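Local coordinates for protein dihydropteroate synthase (Anaplasma phagocytophilum, PDB 6UCZ) that probably catalyses the condensation of hydroxymethyldihydropterin diphosphate with p-aminobenzoate to give dihydropteroate in folate synthesis, and here holds a pterin monophosphate, at residues V256-Q267 with L280-L291; R199-L208 with L227-H238. All coordinates share one frame; numbering follows the deposited sequence.

In the fold
The chain folds as a TIM barrel, and the two contacts meet where helix 255-267 packs against strand 235-236 and His238. Interaction 2 is inside the fold: it joins that strand to strand 202-205 and carries Asp205 and Gly237 of the pterin pocket. Interaction 1 pairs two helices on the outside, 255-267 and 278-290, with the Ser262 side chain about 12 Å from the bound pterin monophosphate. The centres of the two contacts are about 18 Å apart, yet they touch. Ser262 OG lies 2.8 Å from His238 NE2, a probable hydrogen bond. Leu265 CD1 packs 3.7 Å from Val236 CG1. Helix 255-267 therefore backs the strand whose end borders the ligand.

Interaction 1: V256-Q267 with L280-L291; sequences VPTAMLSTFLAQ and LTGISIKIANLL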
# COMPACT_ATOMS: atom_id res chain seq x y z
N VAL A 256 1.15 5.05 -17.73
CA VAL A 256 2.16 4.39 -18.56
C VAL A 256 3.54 4.54 -17.91
O VAL A 256 4.24 3.52 -17.76
CB VAL A 256 2.13 4.93 -20.00
CG1 VAL A 256 3.31 4.39 -20.77
CG2 VAL A 256 0.84 4.53 -20.68
N PRO A 257 3.98 5.74 -17.50
CA PRO A 257 5.24 5.81 -16.73
C PRO A 257 5.24 4.94 -15.48
O PRO A 257 6.28 4.37 -15.13
CB PRO A 257 5.35 7.31 -16.38
CG PRO A 257 4.63 7.99 -17.49
CD PRO A 257 3.47 7.09 -17.81
N THR A 258 4.10 4.85 -14.79
CA THR A 258 4.03 3.96 -13.63
C THR A 258 4.36 2.53 -14.02
O THR A 258 5.14 1.85 -13.35
CB THR A 258 2.64 4.06 -12.98
OG1 THR A 258 2.50 5.37 -12.42
CG2 THR A 258 2.42 2.99 -11.88
N ALA A 259 3.79 2.07 -15.14
CA ALA A 259 4.02 0.71 -15.61
C ALA A 259 5.47 0.46 -15.99
O ALA A 259 5.97 -0.66 -15.83
CB ALA A 259 3.11 0.41 -16.81
N MET A 260 6.17 1.49 -16.50
CA MET A 260 7.60 1.33 -16.77
C MET A 260 8.38 1.04 -15.50
O MET A 260 9.27 0.17 -15.48
CB MET A 260 8.14 2.58 -17.47
CG MET A 260 7.46 2.87 -18.83
SD MET A 260 8.22 4.28 -19.67
CE MET A 260 6.89 4.94 -20.65
N LEU A 261 8.07 1.76 -14.41
CA LEU A 261 8.72 1.46 -13.14
C LEU A 261 8.22 0.13 -12.56
O LEU A 261 9.00 -0.63 -11.98
CB LEU A 261 8.49 2.61 -12.15
CG LEU A 261 9.00 2.42 -10.73
CD1 LEU A 261 10.50 2.07 -10.70
CD2 LEU A 261 8.71 3.66 -9.93
N SER A 262 6.92 -0.17 -12.74
CA SER A 262 6.39 -1.45 -12.28
C SER A 262 7.22 -2.62 -12.81
O SER A 262 7.50 -3.57 -12.08
CB SER A 262 4.93 -1.61 -12.71
OG SER A 262 4.10 -0.70 -12.03
N THR A 263 7.62 -2.56 -14.09
CA THR A 263 8.44 -3.63 -14.66
C THR A 263 9.74 -3.79 -13.89
O THR A 263 10.13 -4.91 -13.53
CB THR A 263 8.74 -3.35 -16.13
OG1 THR A 263 7.52 -3.19 -16.86
CG2 THR A 263 9.53 -4.52 -16.72
N PHE A 264 10.41 -2.67 -13.60
CA PHE A 264 11.66 -2.72 -12.84
C PHE A 264 11.44 -3.29 -11.45
O PHE A 264 12.20 -4.15 -10.97
CB PHE A 264 12.26 -1.31 -12.73
CG PHE A 264 13.37 -1.21 -11.73
CD1 PHE A 264 14.68 -1.48 -12.11
CD2 PHE A 264 13.11 -0.83 -10.41
CE1 PHE A 264 15.72 -1.39 -11.19
CE2 PHE A 264 14.15 -0.73 -9.49
CZ PHE A 264 15.45 -1.01 -9.88
N LEU A 265 10.41 -2.80 -10.75
CA LEU A 265 10.14 -3.29 -9.40
C LEU A 265 9.82 -4.78 -9.41
O LEU A 265 10.28 -5.53 -8.54
CB LEU A 265 8.98 -2.49 -8.80
CG LEU A 265 9.24 -1.01 -8.56
CD1 LEU A 265 7.94 -0.36 -8.10
CD2 LEU A 265 10.34 -0.82 -7.52
N ALA A 266 9.05 -5.24 -10.40
CA ALA A 266 8.78 -6.68 -10.50
C ALA A 266 10.07 -7.46 -10.71
O ALA A 266 10.26 -8.54 -10.12
CB ALA A 266 7.79 -6.95 -11.63
N GLN A 267 11.01 -6.92 -11.51
CA GLN A 267 12.29 -7.59 -11.70
C GLN A 267 13.10 -7.70 -10.41
O GLN A 267 13.89 -8.64 -10.26
CB GLN A 267 13.09 -6.87 -12.78
CG GLN A 267 12.49 -7.01 -14.15
CD GLN A 267 13.33 -6.34 -15.21
OE1 GLN A 267 13.21 -5.15 -15.47
NE2 GLN A 267 14.20 -7.13 -15.82
N LEU A 280 -2.28 -2.52 -17.04
CA LEU A 280 -0.90 -2.20 -17.37
C LEU A 280 0.08 -2.90 -16.44
O LEU A 280 1.16 -3.34 -16.86
CB LEU A 280 -0.68 -0.69 -17.33
CG LEU A 280 -1.24 0.12 -18.49
CD1 LEU A 280 -0.90 1.60 -18.28
CD2 LEU A 280 -0.69 -0.40 -19.82
N THR A 281 -0.27 -3.00 -15.15
CA THR A 281 0.63 -3.65 -14.21
C THR A 281 0.76 -5.14 -14.52
O THR A 281 1.84 -5.72 -14.36
CB THR A 281 0.14 -3.45 -12.77
OG1 THR A 281 -0.07 -2.05 -12.54
CG2 THR A 281 1.19 -3.92 -11.79
N GLY A 282 -0.33 -5.78 -14.94
CA GLY A 282 -0.21 -7.16 -15.38
C GLY A 282 0.77 -7.30 -16.53
O GLY A 282 1.61 -8.20 -16.53
N ILE A 283 0.71 -6.38 -17.49
CA ILE A 283 1.66 -6.38 -18.60
C ILE A 283 3.08 -6.18 -18.09
O ILE A 283 4.01 -6.87 -18.54
CB ILE A 283 1.26 -5.32 -19.64
CG1 ILE A 283 -0.10 -5.70 -20.24
CG2 ILE A 283 2.36 -5.17 -20.75
CD1 ILE A 283 -0.72 -4.63 -21.12
N SER A 284 3.27 -5.27 -17.13
CA SER A 284 4.61 -5.04 -16.61
C SER A 284 5.18 -6.29 -15.95
O SER A 284 6.38 -6.57 -16.08
CB SER A 284 4.62 -3.86 -15.63
OG SER A 284 4.27 -4.26 -14.32
N ILE A 285 4.34 -7.07 -15.27
CA ILE A 285 4.85 -8.25 -14.57
C ILE A 285 5.15 -9.36 -15.55
O ILE A 285 6.14 -10.08 -15.41
CB ILE A 285 3.84 -8.70 -13.48
CG1 ILE A 285 3.79 -7.67 -12.34
CG2 ILE A 285 4.21 -10.06 -12.94
CD1 ILE A 285 2.56 -7.85 -11.44
N LYS A 286 4.31 -9.52 -16.57
CA LYS A 286 4.58 -10.51 -17.61
C LYS A 286 5.89 -10.21 -18.33
O LYS A 286 6.63 -11.13 -18.69
CB LYS A 286 3.42 -10.56 -18.60
CG LYS A 286 2.18 -11.30 -18.04
CD LYS A 286 0.92 -11.02 -18.83
CE LYS A 286 -0.32 -11.52 -18.10
NZ LYS A 286 -0.15 -12.94 -17.68
N ILE A 287 6.18 -8.93 -18.57
CA ILE A 287 7.44 -8.57 -19.21
C ILE A 287 8.61 -8.90 -18.30
O ILE A 287 9.61 -9.48 -18.73
CB ILE A 287 7.42 -7.08 -19.64
CG1 ILE A 287 6.53 -6.91 -20.87
CG2 ILE A 287 8.84 -6.56 -19.93
CD1 ILE A 287 6.44 -5.46 -21.33
N ALA A 288 8.48 -8.57 -17.00
CA ALA A 288 9.52 -8.94 -16.05
C ALA A 288 9.76 -10.44 -16.05
O ALA A 288 10.91 -10.89 -15.99
CB ALA A 288 9.15 -8.46 -14.64
N ASN A 289 8.68 -11.23 -16.10
CA ASN A 289 8.81 -12.68 -16.15
C ASN A 289 9.59 -13.14 -17.38
O ASN A 289 10.35 -14.12 -17.32
CB ASN A 289 7.43 -13.34 -16.13
CG ASN A 289 6.92 -13.55 -14.71
OD1 ASN A 289 7.67 -13.97 -13.83
ND2 ASN A 289 5.65 -13.23 -14.48
N LEU A 290 9.40 -12.46 -18.51
CA LEU A 290 10.12 -12.86 -19.73
C LEU A 290 11.57 -12.42 -19.71
O LEU A 290 12.35 -12.90 -20.54
CB LEU A 290 9.41 -12.30 -20.96
CG LEU A 290 8.07 -12.96 -21.27
CD1 LEU A 290 7.22 -12.10 -22.20
CD2 LEU A 290 8.32 -14.31 -21.93
N LEU A 291 11.97 -11.59 -18.75
CA LEU A 291 13.34 -11.13 -18.62
C LEU A 291 14.11 -11.93 -17.58
O LEU A 291 15.27 -11.60 -17.30
CB LEU A 291 13.37 -9.63 -18.28
CG LEU A 291 12.79 -8.80 -19.43
CD1 LEU A 291 12.65 -7.34 -19.03
CD2 LEU A 291 13.65 -8.96 -20.71
O HOH W 1 1.82 -0.27 -13.40
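Ala259 O is gripped from opposite faces of its plane by Thr263 N and Thr263 OG1, each donating over 3.1 Å. Ser284 CB of the other helix lies 3.5 Å from the same Ala259 O. The contact joins two outer helices of the TIM barrel, 255-267 and 278-290, with strand 272-275 between them in sequence. Their local axes come within 8.0 Å and cross at -40°. Ala259, Ser262, Ser284, Ala266 and Ala288 line the interface, consistent with this close approach.

Thr263 OG1 sits beside its backbone N (chi1 -57°). This turns it along the helix to Ala259 O and sets it against Ser284 CB. The other branch, Thr263 CG2, crosses the CG2 branch of Ile287. Ala266 CB meets Ala288 CB at 3.6 Å and also touches Ile285 CG1.

A water bridges the helices where Ser262 and Thr281 both touch Leu273 of strand 272-275. It donates to Thr281 OG1 and hydrogen-bonds to Ser262 OG, both at 2.7 Å. Asp277 O pairs with Thr281 OG1, and His238 NE2 with Ser262 OG. At one end Leu280 CB covers Ala259 CB. At the other Gln267 lays CG on Ala288 CB and brings NE2 to 3.6 Å from Leu291 CD1.

Interaction 2: R199-L208 with L227-H238; sequences RERIILDPGL and LKKLGFPVCVGH. With PMM (pterin-6-yl-methyl-monophosphate), chain C.
Leu204 and Val234 form a single parallel bridge: Leu204 N donates to Pro233 O at 2.9 Å, and Cys235 N to Leu204 O at 2.8 Å. Just before strand 202-205, the Arg199 guanidinium lies flat on one face of the Phe232 ring, an off-centre cation-pi stack with centres 4.0 Å apart and planes at 23°. Phe232 CZ sits over the guanidinium centre. Arg199 is poorly ordered, so this stack is less certain. Ile202 O meets the Phe232 ring at its edge and is buried without a polar partner in the model. Leu204 CD1 fits among Phe232 CB, Leu230 CD1 and Leu227 CD1, and helix 174-194 adds Val189.

The bridge closes the TIM barrel, joining strand 202-205 to strand 235-236. Strand 202-205 also pairs with strand 153-157.

Beyond it lies the pterin site. Asp205 has CG anti to its backbone N (chi1 -177°), which sends the carboxylate to the ligand. Asp205 OD2 accepts from PMM N3 at 2.7 Å and PMM N2 at 2.8 Å. Asp205 OD1 accepts from Gly207 N on its anti side, 27° out of the carboxylate plane. This Asx turn probably limits carboxylate rotation. A water accepts from Leu208 N and Gly237 N and lies 2.7 Å from both Asp205 OD1 and PMM O4, to which it probably donates. Leu208 CD1 packs 3.7 Å from Val236 CG1 and beside His238 CB.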
# COMPACT_ATOMS: atom_id res chain seq x y z
N ARG A 199 5.75 -13.65 12.16
CA ARG A 199 6.74 -12.90 11.38
C ARG A 199 6.44 -12.98 9.89
O ARG A 199 6.64 -12.00 9.16
CB ARG A 199 8.14 -13.45 11.68
CG ARG A 199 9.29 -12.66 11.08
CD ARG A 199 10.60 -13.45 11.15
NE ARG A 199 11.77 -12.65 10.77
CZ ARG A 199 12.18 -12.43 9.52
NH1 ARG A 199 11.50 -12.94 8.49
NH2 ARG A 199 13.26 -11.70 9.30
N GLU A 200 5.96 -14.14 9.41
CA GLU A 200 5.66 -14.31 8.00
C GLU A 200 4.52 -13.43 7.51
O GLU A 200 4.42 -13.18 6.30
CB GLU A 200 5.32 -15.78 7.71
CG GLU A 200 6.48 -16.75 7.93
CD GLU A 200 6.65 -17.13 9.38
OE1 GLU A 200 5.65 -17.55 9.99
OE2 GLU A 200 7.76 -17.01 9.92
N ARG A 201 3.66 -12.93 8.39
CA ARG A 201 2.52 -12.14 7.95
C ARG A 201 2.79 -10.65 7.83
O ARG A 201 1.87 -9.89 7.53
CB ARG A 201 1.31 -12.39 8.86
CG ARG A 201 0.73 -13.78 8.67
CD ARG A 201 -0.26 -14.13 9.73
NE ARG A 201 -0.78 -15.48 9.55
CZ ARG A 201 -1.29 -16.22 10.53
NH1 ARG A 201 -1.33 -15.75 11.77
NH2 ARG A 201 -1.75 -17.45 10.28
N ILE A 202 4.03 -10.20 8.06
CA ILE A 202 4.36 -8.77 8.07
C ILE A 202 4.96 -8.38 6.72
O ILE A 202 5.91 -9.02 6.25
CB ILE A 202 5.33 -8.43 9.21
CG1 ILE A 202 4.69 -8.75 10.56
CG2 ILE A 202 5.73 -6.96 9.12
CD1 ILE A 202 5.66 -8.71 11.73
N ILE A 203 4.46 -7.28 6.14
CA ILE A 203 4.91 -6.77 4.85
C ILE A 203 5.38 -5.33 5.04
O ILE A 203 4.72 -4.54 5.72
CB ILE A 203 3.77 -6.84 3.81
CG1 ILE A 203 3.26 -8.29 3.68
CG2 ILE A 203 4.22 -6.32 2.47
CD1 ILE A 203 1.82 -8.38 3.17
N LEU A 204 6.51 -4.97 4.41
CA LEU A 204 7.14 -3.66 4.60
C LEU A 204 6.98 -2.79 3.37
O LEU A 204 7.19 -3.24 2.24
CB LEU A 204 8.63 -3.81 4.92
CG LEU A 204 8.98 -4.71 6.10
CD1 LEU A 204 10.49 -4.74 6.35
CD2 LEU A 204 8.23 -4.27 7.36
N ASP A 205 6.64 -1.51 3.58
CA ASP A 205 6.42 -0.55 2.50
C ASP A 205 7.15 0.74 2.84
O ASP A 205 6.92 1.30 3.93
CB ASP A 205 4.92 -0.33 2.30
CG ASP A 205 4.58 0.59 1.14
OD1 ASP A 205 5.34 1.54 0.82
OD2 ASP A 205 3.49 0.38 0.55
N PRO A 206 8.04 1.24 1.97
CA PRO A 206 8.80 2.47 2.30
C PRO A 206 8.00 3.75 2.21
O PRO A 206 8.55 4.82 2.53
CB PRO A 206 9.92 2.46 1.25
CG PRO A 206 9.29 1.77 0.07
CD PRO A 206 8.45 0.68 0.66
N GLY A 207 6.75 3.72 1.74
CA GLY A 207 5.96 4.93 1.67
C GLY A 207 6.53 5.99 0.73
O GLY A 207 6.83 7.12 1.15
N LEU A 208 6.66 5.64 -0.55
CA LEU A 208 7.13 6.60 -1.54
C LEU A 208 6.26 7.85 -1.53
O LEU A 208 5.03 7.76 -1.41
CB LEU A 208 7.14 5.97 -2.95
CG LEU A 208 7.97 4.69 -3.16
CD1 LEU A 208 8.11 4.34 -4.68
CD2 LEU A 208 9.35 4.90 -2.55
N LEU A 227 15.94 -2.95 1.01
CA LEU A 227 14.82 -3.24 1.91
C LEU A 227 14.43 -4.71 1.83
O LEU A 227 14.09 -5.33 2.85
CB LEU A 227 13.63 -2.35 1.57
CG LEU A 227 12.42 -2.43 2.49
CD1 LEU A 227 12.78 -2.14 3.94
CD2 LEU A 227 11.34 -1.49 1.99
N LYS A 228 14.46 -5.29 0.62
CA LYS A 228 14.13 -6.70 0.45
C LYS A 228 15.10 -7.61 1.20
O LYS A 228 14.71 -8.69 1.64
CB LYS A 228 14.17 -7.05 -1.04
CG LYS A 228 12.98 -6.55 -1.85
CD LYS A 228 11.83 -7.51 -1.76
CE LYS A 228 12.26 -8.90 -2.20
NZ LYS A 228 11.18 -9.87 -1.92
N LYS A 229 16.36 -7.18 1.37
CA LYS A 229 17.36 -8.00 2.04
C LYS A 229 17.04 -8.22 3.51
O LYS A 229 17.70 -9.04 4.15
CB LYS A 229 18.75 -7.37 1.91
N LEU A 230 16.05 -7.52 4.05
CA LEU A 230 15.62 -7.75 5.42
C LEU A 230 14.92 -9.10 5.57
O LEU A 230 14.80 -9.60 6.70
CB LEU A 230 14.70 -6.62 5.87
CG LEU A 230 15.39 -5.30 6.20
CD1 LEU A 230 14.37 -4.27 6.63
CD2 LEU A 230 16.42 -5.52 7.29
N GLY A 231 14.46 -9.70 4.47
CA GLY A 231 13.82 -10.99 4.50
C GLY A 231 12.31 -10.97 4.57
O GLY A 231 11.70 -12.05 4.56
N PHE A 232 11.70 -9.80 4.66
CA PHE A 232 10.26 -9.62 4.66
C PHE A 232 9.76 -9.29 3.26
O PHE A 232 10.45 -8.63 2.48
CB PHE A 232 9.86 -8.48 5.60
CG PHE A 232 10.17 -8.76 7.04
CD1 PHE A 232 11.42 -8.49 7.55
CD2 PHE A 232 9.21 -9.30 7.88
CE1 PHE A 232 11.71 -8.76 8.88
CE2 PHE A 232 9.49 -9.58 9.20
CZ PHE A 232 10.74 -9.30 9.70
N PRO A 233 8.54 -9.71 2.92
CA PRO A 233 7.92 -9.23 1.68
C PRO A 233 7.78 -7.72 1.70
O PRO A 233 7.59 -7.10 2.76
CB PRO A 233 6.55 -9.92 1.66
CG PRO A 233 6.68 -11.07 2.64
CD PRO A 233 7.65 -10.61 3.67
N VAL A 234 7.86 -7.13 0.51
CA VAL A 234 7.85 -5.68 0.34
C VAL A 234 6.67 -5.29 -0.54
O VAL A 234 6.35 -5.97 -1.51
CB VAL A 234 9.19 -5.21 -0.28
CG1 VAL A 234 9.09 -3.77 -0.75
CG2 VAL A 234 10.31 -5.37 0.75
N CYS A 235 6.01 -4.20 -0.16
CA CYS A 235 4.99 -3.55 -0.96
C CYS A 235 5.49 -2.17 -1.39
O CYS A 235 6.06 -1.43 -0.59
CB CYS A 235 3.68 -3.40 -0.18
SG CYS A 235 2.36 -2.51 -1.03
N VAL A 236 5.27 -1.82 -2.66
CA VAL A 236 5.64 -0.49 -3.13
C VAL A 236 4.42 0.18 -3.75
O VAL A 236 3.75 -0.40 -4.61
CB VAL A 236 6.80 -0.54 -4.15
CG1 VAL A 236 7.02 0.84 -4.77
CG2 VAL A 236 8.05 -1.05 -3.46
N GLY A 237 4.15 1.42 -3.33
CA GLY A 237 3.07 2.21 -3.90
C GLY A 237 3.57 3.43 -4.64
O GLY A 237 3.64 4.54 -4.10
N HIS A 238 3.96 3.22 -5.90
CA HIS A 238 4.52 4.27 -6.75
C HIS A 238 3.49 4.89 -7.68
O HIS A 238 3.78 5.90 -8.31
CB HIS A 238 5.67 3.69 -7.59
CG HIS A 238 5.25 2.56 -8.48
ND1 HIS A 238 4.67 1.41 -8.00
CD2 HIS A 238 5.33 2.41 -9.83
CE1 HIS A 238 4.40 0.59 -9.00
NE2 HIS A 238 4.79 1.17 -10.13
N5 PMM C . -0.03 5.40 -0.80
C6 PMM C . -1.23 5.95 -0.57
C7 PMM C . -2.16 5.31 0.23
N8 PMM C . -1.95 4.14 0.85
N1 PMM C . -0.55 2.39 1.23
C2 PMM C . 0.62 1.79 1.05
N2 PMM C . 0.88 0.63 1.66
N3 PMM C . 1.62 2.32 0.28
C4 PMM C . 1.54 3.52 -0.39
O4 PMM C . 2.50 3.95 -1.05
C4A PMM C . 0.25 4.22 -0.22
C8A PMM C . -0.75 3.60 0.61
C9 PMM C . -1.46 7.30 -1.19
O10 PMM C . -1.60 7.15 -2.62
PA PMM C . -3.02 7.34 -3.38
O1P PMM C . -2.65 7.32 -4.87
O2P PMM C . -3.52 8.74 -3.06
O3P PMM C . -3.97 6.26 -2.97
O HOH W 2 5.10 3.20 -1.26